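PDB 1RWZ: DNA polymerase sliding clamp from Archaeoglobus fulgidus, which probably serves as a homotrimeric ring that encircles DNA and tethers the replicative polymerase and other processing proteins to it. Local coordinates for residues I5-L10 and G229-V234; R16-V19 and E24-I27; V19-E24 and A45-D50; K32-R37 and D54-Y59; L89-E92 and T96-V99. All coordinates share one frame; numbering follows the deposited sequence.

Interaction 1: residues I5-L10 and G229-V234; sequences IMTGEL and GGRAKV
L10 and T7, at the start of helix 8-19, meet R231 and A232, where the chain enters strand 232-238. The leucine and the alanine make the apolar half of the contact. With chi1 at -177°, L10 places its CG opposite the backbone N and its two methyls on the R231-A232 side; CD1 then rests 3.7 Å from A232 CB and 4.1 Å from R231 CB, while CD2 comes alongside R231 CD. The arginine side chain runs extended from CG to NE past this leucine and meets T7 from the opposite direction. There the T7 methyl CG2 sits over one face of the guanidinium, 4.1 Å from R231 NE. The same threonine occupies the N-cap: its OG1 sits between the backbone N and the carbonyl carbon (chi1 70°), facing the first turn of the helix, where it accepts from L10 N at 3.1 Å. A single residue thus caps the helix with its hydroxyl and covers the arginine with its methyl. R231 NH1 is bonded to V228 O, which would steady the guanidinium. R231 and A232 form a classic beta bulge opposite L227 of strand 221-227. Beyond it, A232 packs on V14 of helix 8-19, and S55 OG binds R231 O.

Interaction 2: residues R16-V19 and E24-I27; sequences RAIV and EARI
I18 of helix 8-19 packs on A25 and I27 of strand 24-30, an alpha-on-beta arrangement belonging to the helix-backed sheet of a PCNA domain. All of the contact across these segments is apolar and buried. In I18, a chi1 of -64° sends CG2 to A25, where it lies 4.0 Å from A25 CB, and CG1 with CD1 onward toward I27. A25 CA and I18 CA are 8.0 Å apart, the nearest CA pair of the two segments.

Polar groups are directed elsewhere. A25 and I27 spend backbone bonds on V69 and I67 of strand 65-70, R26 reaches R117 O through NH1, and A17 O receives the hydroxyl of Y236. M71 of helix 71-78 also touches I18.

The second apolar touch is looser. I27 is set off to one side, but a bent chain (chi2 -57°) brings its tip back, and I27 CD1 stands 4.4 Å from I18 CD1.

Interaction 3: residues V19-E24 and A45-D50; sequences VALVSE and AMVIVD
L21 reaches from the loop after helix 8-19 onto A45, M46 and V47 of strand 45-52, in the helix-on-sheet core of a PCNA domain. Its CB already points at the strand. From there CG is anti to the carbonyl carbon, beside the backbone N (chi1 -62°), and with chi2 at -172° this puts CD1 on the M46-V47 peptide and CD2 beside A45. CD1 makes the closest contacts. It lies against the peptide link, 3.6 Å from M46 C and 3.7 Å from V47 N, with A45 O at a similar distance on the preceding peptide. The same methyl meets the valine side chain, 3.8 Å from V47 CB. CD2, the other methyl, turns to the alanine.

Strand alternation explains the choice of partners: A45 and V47 face the leucine, while the CB of M46 points away, and across this contact L21 meets its backbone. The peptide under CD1 has its own polar partners, since M46 pairs with I237 and V47 with A38 through backbone bonds to the neighbouring strands. D40 also borders L21, and Y236 of strand 232-238 adjoins both A20 and V47. On the alanine side, L21 CD2 is 4.1 Å from A45 CB.

Interaction 4: residues K32-R37 and D54-Y59; sequences KGLHSR and DSFEVY
Y59 and F56 are swung toward G33 and L34 by different first torsions: in Y59 the ring carbon CG is anti to the backbone N (chi1 -169°), in F56 it is anti to the carbonyl carbon (chi1 -73°). The two rings lie together, with Y59 CD1 3.5 Å above the F56 plane, offset toward the rim. F56 then uses its far end: CZ is 4.0 Å from L34 CB, and the leucine carbon stands at the ring edge, near its plane. Y59 reaches further, bringing CZ to 3.7 Å from G33 CA in an oblique approach. Its OH lies 3.2 Å from G33 O, although the hydroxyl is hydrogen-bonded to L30 O. Thus the phenol spans the turn between strands 24-30 and 33-39. G33 takes up backbone angles that suit a residue with no CB, and the tyrosine lies close against its bare CA.

Further along the strand, R37 NE donates to H35 NE2 at 3.0 Å, in the plane of both groups, while D50 OD2 binds H35 ND1; held at both nitrogens, the imidazole has its rotation fixed.

The aromatic pair bridges two sheets. F56 also touches V4 and M6 of strand 2-7, I51 of strand 45-52 meets it as well as L34, and L34 leads on to I27 of strand 24-30.

Interaction 5: residues L89-E92 and T96-V99; sequences LIVE and TLKV
I90 and K98 form an antiparallel hydrogen-bonded pair between strands running at 157° to each other, with I90 N donating to K98 O (2.9 Å) and K98 N to I90 O (2.8 Å). The next pair, L89 with V99, is non-hydrogen-bonded, and there L89 CA approaches K98 O at 3.3 Å in a CA-H...O contact. Their side chains lie side by side, pointing the same way, L89 CD2 being 3.9 Å from V99 CG2. This is a beta hairpin, lying between strands 2-7 and 104-109 in an antiparallel sheet, and its two faces differ. L89, V91, L97 and V99 are buried; the side chains of V91 and L97 cross, with V91 CG2 3.6 Å from L97 CD1. On the partly exposed face, I90 CB abuts K98 CB, and the fully extended lysine carries NZ across to E92, making a salt bridge whose K98 NZ to E92 OE1 hydrogen bond, at 3.3 Å, is weak. Where the ladder opens toward the hairpin turn, a water accepts from E92 N at 3.0 Å and donates to T96 O.

Interaction 1 joins residues 219 positions apart and encloses all the others along the chain. Interactions 2 and 3 share V19 and E24, have centres about 5 Å apart, and fasten helix 8-19 and its following loop to the long sheet; interaction 4 alternates with interaction 3 in sequence and lies about 17 Å from it, centre to centre. Strand 232-238 pairs with strand 45-52 in that sheet, which therefore runs through both family domains, consistent with one continuous arc of the ring. Interactions 1 and 4, centres about 9 Å apart, also reach the five-stranded sheet, as does interaction 5. The edge strand 104-109 of that sheet probably meets a neighbouring subunit, as in related PCNA rings.

Interaction 1: residues I5-L10 and G229-V234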
loop_
_atom_site.group_PDB
_atom_site.type_symbol
_atom_site.label_atom_id
_atom_site.label_comp_id
_atom_site.label_asym_id
_atom_site.label_seq_id
_atom_site.Cartn_x
_atom_site.Cartn_y
_atom_site.Cartn_z
ATOM N N ILE A 5 24.827 18.205 -9.018
ATOM C CA ILE A 5 23.684 17.508 -9.581
ATOM C C ILE A 5 23.821 16.046 -9.185
ATOM O O ILE A 5 24.880 15.442 -9.351
ATOM C CB ILE A 5 23.631 17.660 -11.116
ATOM C CG1 ILE A 5 23.440 19.142 -11.468
ATOM C CG2 ILE A 5 22.489 16.822 -11.690
ATOM C CD1 ILE A 5 23.297 19.423 -12.966
ATOM N N MET A 6 22.744 15.491 -8.642
ATOM C CA MET A 6 22.735 14.114 -8.167
ATOM C C MET A 6 21.397 13.460 -8.500
ATOM O O MET A 6 20.431 14.154 -8.798
ATOM C CB MET A 6 22.934 14.121 -6.650
ATOM C CG MET A 6 21.780 14.794 -5.902
ATOM S SD MET A 6 22.261 15.467 -4.287
ATOM C CE MET A 6 22.646 13.986 -3.431
ATOM N N THR A 7 21.332 12.133 -8.449
ATOM C CA THR A 7 20.071 11.458 -8.736
ATOM C C THR A 7 19.116 11.683 -7.566
ATOM O O THR A 7 19.551 11.870 -6.423
ATOM C CB THR A 7 20.246 9.939 -8.920
ATOM O OG1 THR A 7 20.559 9.330 -7.658
ATOM C CG2 THR A 7 21.359 9.651 -9.913
ATOM N N GLY A 8 17.821 11.670 -7.859
ATOM C CA GLY A 8 16.826 11.861 -6.820
ATOM C C GLY A 8 16.951 10.814 -5.729
ATOM O O GLY A 8 16.840 11.126 -4.541
ATOM N N GLU A 9 17.192 9.566 -6.124
ATOM C CA GLU A 9 17.328 8.489 -5.153
ATOM C C GLU A 9 18.492 8.756 -4.206
ATOM O O GLU A 9 18.404 8.475 -3.008
ATOM C CB GLU A 9 17.526 7.144 -5.862
ATOM C CG GLU A 9 17.693 5.966 -4.908
ATOM C CD GLU A 9 17.896 4.641 -5.625
ATOM O OE1 GLU A 9 18.450 4.643 -6.746
ATOM O OE2 GLU A 9 17.521 3.592 -5.055
ATOM N N LEU A 10 19.583 9.303 -4.731
ATOM C CA LEU A 10 20.737 9.583 -3.883
ATOM C C LEU A 10 20.374 10.612 -2.818
ATOM O O LEU A 10 20.666 10.426 -1.633
ATOM C CB LEU A 10 21.910 10.084 -4.728
ATOM C CG LEU A 10 23.240 10.365 -4.019
ATOM C CD1 LEU A 10 23.666 9.158 -3.175
ATOM C CD2 LEU A 10 24.294 10.683 -5.068
ATOM N N GLY A 229 23.253 2.131 -5.569
ATOM C CA GLY A 229 24.208 1.706 -6.576
ATOM C C GLY A 229 25.638 1.933 -6.123
ATOM O O GLY A 229 26.542 2.108 -6.942
ATOM N N GLY A 230 25.849 1.930 -4.812
ATOM C CA GLY A 230 27.184 2.138 -4.282
ATOM C C GLY A 230 27.656 3.579 -4.374
ATOM O O GLY A 230 28.852 3.855 -4.247
ATOM N N ARG A 231 26.726 4.504 -4.584
ATOM C CA ARG A 231 27.079 5.915 -4.692
ATOM C C ARG A 231 27.316 6.580 -3.340
ATOM O O ARG A 231 28.093 7.533 -3.233
ATOM C CB ARG A 231 25.980 6.691 -5.421
ATOM C CG ARG A 231 25.804 6.358 -6.903
ATOM C CD ARG A 231 24.779 7.318 -7.493
ATOM N NE ARG A 231 24.457 7.094 -8.903
ATOM C CZ ARG A 231 23.755 6.065 -9.370
ATOM N NH1 ARG A 231 23.297 5.125 -8.550
ATOM N NH2 ARG A 231 23.472 5.999 -10.664
ATOM N N ALA A 232 26.643 6.079 -2.312
ATOM C CA ALA A 232 26.768 6.667 -0.989
ATOM C C ALA A 232 27.214 5.696 0.079
ATOM O O ALA A 232 26.875 4.518 0.046
ATOM C CB ALA A 232 25.435 7.290 -0.575
ATOM N N LYS A 233 27.997 6.205 1.022
ATOM C CA LYS A 233 28.437 5.402 2.144
ATOM C C LYS A 233 27.697 5.997 3.334
ATOM O O LYS A 233 27.803 7.193 3.606
ATOM C CB LYS A 233 29.949 5.510 2.355
ATOM C CG LYS A 233 30.429 4.740 3.576
ATOM C CD LYS A 233 31.941 4.575 3.606
ATOM C CE LYS A 233 32.404 3.579 2.554
ATOM N NZ LYS A 233 33.866 3.278 2.661
ATOM N N VAL A 234 26.910 5.168 4.004
ATOM C CA VAL A 234 26.155 5.605 5.166
ATOM C C VAL A 234 26.508 4.657 6.295
ATOM O O VAL A 234 26.128 3.487 6.283
ATOM C CB VAL A 234 24.635 5.563 4.902
ATOM C CG1 VAL A 234 23.870 5.916 6.171
ATOM C CG2 VAL A 234 24.286 6.539 3.782
#

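Interaction 2: residues R16-V19 and E24-I27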
loop_
_atom_site.group_PDB
_atom_site.type_symbol
_atom_site.label_atom_id
_atom_site.label_comp_id
_atom_site.label_asym_id
_atom_site.label_seq_id
_atom_site.Cartn_x
_atom_site.Cartn_y
_atom_site.Cartn_z
ATOM N N ARG A 16 17.047 10.734 4.158
ATOM C CA ARG A 16 16.311 9.858 5.063
ATOM C C ARG A 16 17.226 9.251 6.125
ATOM O O ARG A 16 16.828 9.105 7.283
ATOM C CB ARG A 16 15.625 8.732 4.289
ATOM C CG ARG A 16 14.822 7.791 5.178
ATOM C CD ARG A 16 14.045 6.770 4.369
ATOM N NE ARG A 16 13.249 5.894 5.224
ATOM C CZ ARG A 16 12.443 4.939 4.768
ATOM N NH1 ARG A 16 12.329 4.737 3.461
ATOM N NH2 ARG A 16 11.747 4.191 5.615
ATOM N N ALA A 17 18.448 8.902 5.729
ATOM C CA ALA A 17 19.404 8.300 6.655
ATOM C C ALA A 17 19.787 9.254 7.781
ATOM O O ALA A 17 19.956 8.834 8.926
ATOM C CB ALA A 17 20.657 7.858 5.902
ATOM N N ILE A 18 19.923 10.535 7.454
ATOM C CA ILE A 18 20.304 11.537 8.443
ATOM C C ILE A 18 19.141 11.957 9.337
ATOM O O ILE A 18 19.291 12.033 10.556
ATOM C CB ILE A 18 20.881 12.801 7.764
ATOM C CG1 ILE A 18 22.183 12.450 7.039
ATOM C CG2 ILE A 18 21.148 13.888 8.801
ATOM C CD1 ILE A 18 22.756 13.590 6.223
ATOM N N VAL A 19 17.985 12.219 8.734
ATOM C CA VAL A 19 16.825 12.659 9.504
ATOM C C VAL A 19 16.339 11.577 10.466
ATOM O O VAL A 19 15.586 11.852 11.402
ATOM C CB VAL A 19 15.664 13.112 8.566
ATOM C CG1 VAL A 19 14.965 11.909 7.969
ATOM C CG2 VAL A 19 14.685 13.991 9.338
ATOM N N GLU A 24 18.296 18.578 12.264
ATOM C CA GLU A 24 19.165 19.609 11.704
ATOM C C GLU A 24 20.544 18.989 11.582
ATOM O O GLU A 24 20.901 18.111 12.368
ATOM C CB GLU A 24 19.284 20.816 12.633
ATOM C CG GLU A 24 17.987 21.374 13.163
ATOM C CD GLU A 24 18.229 22.582 14.040
ATOM O OE1 GLU A 24 19.078 22.488 14.954
ATOM O OE2 GLU A 24 17.576 23.624 13.819
ATOM N N ALA A 25 21.331 19.453 10.621
ATOM C CA ALA A 25 22.665 18.904 10.446
ATOM C C ALA A 25 23.581 19.800 9.637
ATOM O O ALA A 25 23.125 20.608 8.824
ATOM C CB ALA A 25 22.573 17.529 9.785
ATOM N N ARG A 26 24.881 19.661 9.876
ATOM C CA ARG A 26 25.873 20.422 9.135
ATOM C C ARG A 26 26.244 19.575 7.928
ATOM O O ARG A 26 26.558 18.395 8.074
ATOM C CB ARG A 26 27.142 20.650 9.958
ATOM C CG ARG A 26 27.034 21.659 11.088
ATOM C CD ARG A 26 28.439 22.029 11.570
ATOM N NE ARG A 26 28.431 22.801 12.810
ATOM C CZ ARG A 26 27.947 22.349 13.961
ATOM N NH1 ARG A 26 27.431 21.131 14.026
ATOM N NH2 ARG A 26 27.982 23.112 15.046
ATOM N N ILE A 27 26.203 20.172 6.745
ATOM C CA ILE A 27 26.563 19.461 5.523
ATOM C C ILE A 27 27.828 20.101 4.977
ATOM O O ILE A 27 27.857 21.299 4.700
ATOM C CB ILE A 27 25.461 19.565 4.451
ATOM C CG1 ILE A 27 24.129 19.071 5.020
ATOM C CG2 ILE A 27 25.870 18.765 3.218
ATOM C CD1 ILE A 27 24.162 17.670 5.554
#

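Interaction 3: residues V19-E24 and A45-D50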
loop_
_atom_site.group_PDB
_atom_site.type_symbol
_atom_site.label_atom_id
_atom_site.label_comp_id
_atom_site.label_asym_id
_atom_site.label_seq_id
_atom_site.Cartn_x
_atom_site.Cartn_y
_atom_site.Cartn_z
ATOM N N VAL A 19 17.985 12.219 8.734
ATOM C CA VAL A 19 16.825 12.659 9.504
ATOM C C VAL A 19 16.339 11.577 10.466
ATOM O O VAL A 19 15.586 11.852 11.402
ATOM C CB VAL A 19 15.664 13.112 8.566
ATOM C CG1 VAL A 19 14.965 11.909 7.969
ATOM C CG2 VAL A 19 14.685 13.991 9.338
ATOM N N ALA A 20 16.773 10.342 10.241
ATOM C CA ALA A 20 16.386 9.248 11.118
ATOM C C ALA A 20 16.896 9.535 12.533
ATOM O O ALA A 20 16.296 9.100 13.517
ATOM C CB ALA A 20 16.971 7.934 10.607
ATOM N N LEU A 21 17.998 10.275 12.626
ATOM C CA LEU A 21 18.587 10.600 13.922
ATOM C C LEU A 21 18.452 12.054 14.362
ATOM O O LEU A 21 18.250 12.318 15.546
ATOM C CB LEU A 21 20.076 10.224 13.945
ATOM C CG LEU A 21 20.456 8.754 13.752
ATOM C CD1 LEU A 21 21.954 8.597 14.005
ATOM C CD2 LEU A 21 19.661 7.869 14.701
ATOM N N VAL A 22 18.570 12.996 13.428
ATOM C CA VAL A 22 18.487 14.417 13.773
ATOM C C VAL A 22 17.605 15.235 12.830
ATOM O O VAL A 22 17.363 14.841 11.690
ATOM C CB VAL A 22 19.894 15.066 13.805
ATOM C CG1 VAL A 22 20.754 14.403 14.884
ATOM C CG2 VAL A 22 20.565 14.933 12.444
ATOM N N SER A 23 17.140 16.387 13.308
ATOM C CA SER A 23 16.279 17.248 12.505
ATOM C C SER A 23 17.051 18.383 11.841
ATOM O O SER A 23 16.524 19.074 10.967
ATOM C CB SER A 23 15.152 17.817 13.372
ATOM O OG SER A 23 15.672 18.618 14.413
ATOM N N GLU A 24 18.296 18.578 12.264
ATOM C CA GLU A 24 19.165 19.609 11.704
ATOM C C GLU A 24 20.544 18.989 11.582
ATOM O O GLU A 24 20.901 18.111 12.368
ATOM C CB GLU A 24 19.284 20.816 12.633
ATOM C CG GLU A 24 17.987 21.374 13.163
ATOM C CD GLU A 24 18.229 22.582 14.040
ATOM O OE1 GLU A 24 19.078 22.488 14.954
ATOM O OE2 GLU A 24 17.576 23.624 13.819
ATOM N N ALA A 45 23.146 6.555 19.093
ATOM C CA ALA A 45 23.548 6.252 17.721
ATOM C C ALA A 45 24.117 7.460 16.992
ATOM O O ALA A 45 23.763 8.605 17.286
ATOM C CB ALA A 45 22.353 5.701 16.954
ATOM N N MET A 46 25.002 7.193 16.037
ATOM C CA MET A 46 25.625 8.232 15.234
ATOM C C MET A 46 25.509 7.814 13.770
ATOM O O MET A 46 25.426 6.625 13.466
ATOM C CB MET A 46 27.105 8.373 15.611
ATOM C CG MET A 46 27.877 9.441 14.830
ATOM S SD MET A 46 29.668 9.451 15.184
ATOM C CE MET A 46 29.743 10.482 16.630
ATOM N N VAL A 47 25.483 8.793 12.876
ATOM C CA VAL A 47 25.422 8.511 11.444
ATOM C C VAL A 47 26.521 9.319 10.763
ATOM O O VAL A 47 26.764 10.478 11.106
ATOM C CB VAL A 47 24.035 8.870 10.837
ATOM C CG1 VAL A 47 23.757 10.361 10.976
ATOM C CG2 VAL A 47 23.987 8.437 9.362
ATOM N N ILE A 48 27.210 8.691 9.819
ATOM C CA ILE A 48 28.285 9.344 9.095
ATOM C C ILE A 48 27.996 9.096 7.622
ATOM O O ILE A 48 27.966 7.946 7.187
ATOM C CB ILE A 48 29.649 8.727 9.433
ATOM C CG1 ILE A 48 29.868 8.725 10.953
ATOM C CG2 ILE A 48 30.751 9.507 8.727
ATOM C CD1 ILE A 48 31.033 7.849 11.405
ATOM N N VAL A 49 27.777 10.173 6.876
ATOM C CA VAL A 49 27.468 10.085 5.454
ATOM C C VAL A 49 28.590 10.647 4.593
ATOM O O VAL A 49 29.101 11.738 4.844
ATOM C CB VAL A 49 26.173 10.866 5.106
ATOM C CG1 VAL A 49 25.950 10.863 3.595
ATOM C CG2 VAL A 49 24.978 10.249 5.812
ATOM N N ASP A 50 28.966 9.889 3.570
ATOM C CA ASP A 50 29.993 10.315 2.640
ATOM C C ASP A 50 29.546 10.027 1.215
ATOM O O ASP A 50 29.214 8.888 0.886
ATOM C CB ASP A 50 31.317 9.582 2.898
ATOM C CG ASP A 50 32.064 10.123 4.105
ATOM O OD1 ASP A 50 32.104 9.432 5.144
ATOM O OD2 ASP A 50 32.609 11.245 4.011
#

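Interaction 4: residues K32-R37 and D54-Y59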
loop_
_atom_site.group_PDB
_atom_site.type_symbol
_atom_site.label_atom_id
_atom_site.label_comp_id
_atom_site.label_asym_id
_atom_site.label_seq_id
_atom_site.Cartn_x
_atom_site.Cartn_y
_atom_site.Cartn_z
ATOM N N LYS A 32 36.712 16.542 -1.977
ATOM C CA LYS A 32 36.541 15.117 -2.244
ATOM C C LYS A 32 35.082 14.660 -2.326
ATOM O O LYS A 32 34.802 13.546 -2.780
ATOM C CB LYS A 32 37.272 14.302 -1.171
ATOM C CG LYS A 32 36.610 14.330 0.205
ATOM C CD LYS A 32 37.624 14.556 1.332
ATOM C CE LYS A 32 37.857 16.048 1.613
ATOM N NZ LYS A 32 38.369 16.826 0.443
ATOM N N GLY A 33 34.158 15.512 -1.887
ATOM C CA GLY A 33 32.748 15.153 -1.934
ATOM C C GLY A 33 31.957 15.669 -0.745
ATOM O O GLY A 33 32.444 16.498 0.027
ATOM N N LEU A 34 30.732 15.176 -0.596
ATOM C CA LEU A 34 29.863 15.595 0.498
ATOM C C LEU A 34 30.061 14.740 1.745
ATOM O O LEU A 34 30.203 13.519 1.663
ATOM C CB LEU A 34 28.399 15.536 0.041
ATOM C CG LEU A 34 27.290 15.953 1.014
ATOM C CD1 LEU A 34 26.057 16.356 0.219
ATOM C CD2 LEU A 34 26.962 14.813 1.972
ATOM N N HIS A 35 30.078 15.394 2.904
ATOM C CA HIS A 35 30.243 14.704 4.175
ATOM C C HIS A 35 29.305 15.292 5.221
ATOM O O HIS A 35 29.092 16.501 5.255
ATOM C CB HIS A 35 31.684 14.842 4.677
ATOM C CG HIS A 35 31.912 14.222 6.021
ATOM N ND1 HIS A 35 32.031 12.860 6.204
ATOM C CD2 HIS A 35 31.996 14.774 7.255
ATOM C CE1 HIS A 35 32.177 12.601 7.491
ATOM N NE2 HIS A 35 32.158 13.745 8.151
ATOM N N SER A 36 28.740 14.433 6.063
ATOM C CA SER A 36 27.854 14.880 7.136
ATOM C C SER A 36 27.819 13.827 8.235
ATOM O O SER A 36 27.736 12.633 7.959
ATOM C CB SER A 36 26.435 15.126 6.615
ATOM O OG SER A 36 25.613 15.688 7.631
ATOM N N ARG A 37 27.891 14.272 9.485
ATOM C CA ARG A 37 27.869 13.350 10.613
ATOM C C ARG A 37 26.999 13.948 11.711
ATOM O O ARG A 37 26.935 15.172 11.859
ATOM C CB ARG A 37 29.288 13.124 11.136
ATOM C CG ARG A 37 29.882 14.355 11.794
ATOM C CD ARG A 37 31.319 14.147 12.228
ATOM N NE ARG A 37 32.246 14.179 11.103
ATOM C CZ ARG A 37 33.561 14.295 11.236
ATOM N NH1 ARG A 37 34.092 14.394 12.447
ATOM N NH2 ARG A 37 34.343 14.310 10.166
ATOM N N ASP A 54 32.737 11.723 -7.272
ATOM C CA ASP A 54 32.442 10.946 -8.470
ATOM C C ASP A 54 31.072 10.270 -8.467
ATOM O O ASP A 54 30.664 9.699 -9.476
ATOM C CB ASP A 54 33.551 9.920 -8.726
ATOM C CG ASP A 54 34.873 10.579 -9.091
ATOM O OD1 ASP A 54 34.854 11.540 -9.894
ATOM O OD2 ASP A 54 35.930 10.143 -8.584
ATOM N N SER A 55 30.356 10.340 -7.345
ATOM C CA SER A 55 29.023 9.752 -7.270
ATOM C C SER A 55 27.983 10.749 -7.770
ATOM O O SER A 55 26.829 10.395 -7.998
ATOM C CB SER A 55 28.693 9.328 -5.836
ATOM O OG SER A 55 29.457 8.184 -5.479
ATOM N N PHE A 56 28.408 11.997 -7.934
ATOM C CA PHE A 56 27.545 13.069 -8.437
ATOM C C PHE A 56 27.638 13.114 -9.964
ATOM O O PHE A 56 28.639 12.686 -10.536
ATOM C CB PHE A 56 28.019 14.424 -7.906
ATOM C CG PHE A 56 27.722 14.655 -6.454
ATOM C CD1 PHE A 56 26.569 15.335 -6.068
ATOM C CD2 PHE A 56 28.598 14.207 -5.472
ATOM C CE1 PHE A 56 26.297 15.568 -4.717
ATOM C CE2 PHE A 56 28.339 14.433 -4.124
ATOM C CZ PHE A 56 27.186 15.115 -3.744
ATOM N N GLU A 57 26.607 13.639 -10.621
ATOM C CA GLU A 57 26.641 13.766 -12.077
ATOM C C GLU A 57 27.501 14.995 -12.357
ATOM O O GLU A 57 28.281 15.027 -13.312
ATOM C CB GLU A 57 25.233 13.976 -12.642
ATOM C CG GLU A 57 24.208 12.948 -12.172
ATOM C CD GLU A 57 24.690 11.518 -12.328
ATOM O OE1 GLU A 57 25.275 11.192 -13.384
ATOM O OE2 GLU A 57 24.474 10.712 -11.397
ATOM N N VAL A 58 27.332 16.010 -11.511
ATOM C CA VAL A 58 28.095 17.255 -11.589
ATOM C C VAL A 58 28.445 17.660 -10.158
ATOM O O VAL A 58 27.598 17.606 -9.270
ATOM C CB VAL A 58 27.277 18.410 -12.224
ATOM C CG1 VAL A 58 28.075 19.705 -12.148
ATOM C CG2 VAL A 58 26.941 18.089 -13.680
ATOM N N TYR A 59 29.692 18.061 -9.934
ATOM C CA TYR A 59 30.120 18.483 -8.604
ATOM C C TYR A 59 31.054 19.677 -8.770
ATOM O O TYR A 59 32.261 19.512 -8.960
ATOM C CB TYR A 59 30.847 17.340 -7.877
ATOM C CG TYR A 59 31.087 17.604 -6.404
ATOM C CD1 TYR A 59 30.065 17.429 -5.469
ATOM C CD2 TYR A 59 32.323 18.067 -5.949
ATOM C CE1 TYR A 59 30.270 17.710 -4.117
ATOM C CE2 TYR A 59 32.536 18.353 -4.601
ATOM C CZ TYR A 59 31.505 18.173 -3.692
ATOM O OH TYR A 59 31.703 18.464 -2.358
#

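Interaction 5: residues L89-E92 and T96-V99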
loop_
_atom_site.group_PDB
_atom_site.type_symbol
_atom_site.label_atom_id
_atom_site.label_comp_id
_atom_site.label_asym_id
_atom_site.label_seq_id
_atom_site.Cartn_x
_atom_site.Cartn_y
_atom_site.Cartn_z
ATOM N N LEU A 89 21.516 21.039 -6.632
ATOM C CA LEU A 89 21.568 21.780 -5.377
ATOM C C LEU A 89 22.478 22.966 -5.621
ATOM O O LEU A 89 23.585 22.809 -6.136
ATOM C CB LEU A 89 22.146 20.921 -4.249
ATOM C CG LEU A 89 21.422 19.617 -3.909
ATOM C CD1 LEU A 89 22.154 18.922 -2.763
ATOM C CD2 LEU A 89 19.978 19.905 -3.527
ATOM N N ILE A 90 22.012 24.154 -5.258
ATOM C CA ILE A 90 22.804 25.357 -5.456
ATOM C C ILE A 90 22.832 26.233 -4.212
ATOM O O ILE A 90 21.806 26.443 -3.567
ATOM C CB ILE A 90 22.244 26.219 -6.611
ATOM C CG1 ILE A 90 22.235 25.422 -7.919
ATOM C CG2 ILE A 90 23.083 27.481 -6.770
ATOM C CD1 ILE A 90 21.560 26.159 -9.065
ATOM N N VAL A 91 24.021 26.723 -3.876
ATOM C CA VAL A 91 24.195 27.632 -2.749
ATOM C C VAL A 91 25.061 28.750 -3.305
ATOM O O VAL A 91 26.264 28.577 -3.499
ATOM C CB VAL A 91 24.914 26.971 -1.556
ATOM C CG1 VAL A 91 25.084 27.988 -0.428
ATOM C CG2 VAL A 91 24.113 25.778 -1.063
ATOM N N GLU A 92 24.433 29.887 -3.585
ATOM C CA GLU A 92 25.134 31.036 -4.152
ATOM C C GLU A 92 25.721 31.953 -3.089
ATOM O O GLU A 92 26.735 32.610 -3.322
ATOM C CB GLU A 92 24.182 31.828 -5.047
ATOM C CG GLU A 92 23.443 30.968 -6.052
ATOM C CD GLU A 92 22.549 31.775 -6.965
ATOM O OE1 GLU A 92 21.691 32.525 -6.448
ATOM O OE2 GLU A 92 22.703 31.658 -8.199
ATOM N N THR A 96 20.736 30.822 1.572
ATOM C CA THR A 96 19.742 30.093 0.791
ATOM C C THR A 96 20.244 28.882 0.007
ATOM O O THR A 96 21.285 28.939 -0.644
ATOM C CB THR A 96 19.056 31.025 -0.222
ATOM O OG1 THR A 96 18.531 32.170 0.459
ATOM C CG2 THR A 96 17.925 30.296 -0.933
ATOM N N LEU A 97 19.475 27.802 0.070
ATOM C CA LEU A 97 19.773 26.577 -0.662
ATOM C C LEU A 97 18.683 26.402 -1.711
ATOM O O LEU A 97 17.495 26.426 -1.382
ATOM C CB LEU A 97 19.758 25.362 0.268
ATOM C CG LEU A 97 19.770 23.983 -0.406
ATOM C CD1 LEU A 97 21.084 23.773 -1.151
ATOM C CD2 LEU A 97 19.578 22.901 0.645
ATOM N N LYS A 98 19.084 26.244 -2.966
ATOM C CA LYS A 98 18.124 26.034 -4.042
ATOM C C LYS A 98 18.137 24.554 -4.396
ATOM O O LYS A 98 19.203 23.948 -4.518
ATOM C CB LYS A 98 18.495 26.852 -5.280
ATOM C CG LYS A 98 18.381 28.356 -5.108
ATOM C CD LYS A 98 18.669 29.068 -6.425
ATOM C CE LYS A 98 18.570 30.576 -6.276
ATOM N NZ LYS A 98 18.882 31.274 -7.559
ATOM N N VAL A 99 16.951 23.976 -4.540
ATOM C CA VAL A 99 16.816 22.569 -4.891
ATOM C C VAL A 99 15.975 22.533 -6.156
ATOM O O VAL A 99 14.796 22.880 -6.132
ATOM C CB VAL A 99 16.100 21.781 -3.778
ATOM C CG1 VAL A 99 16.010 20.308 -4.154
ATOM C CG2 VAL A 99 16.846 21.955 -2.466
HETATM O O HOH W 1 21.415 29.760 -3.597
#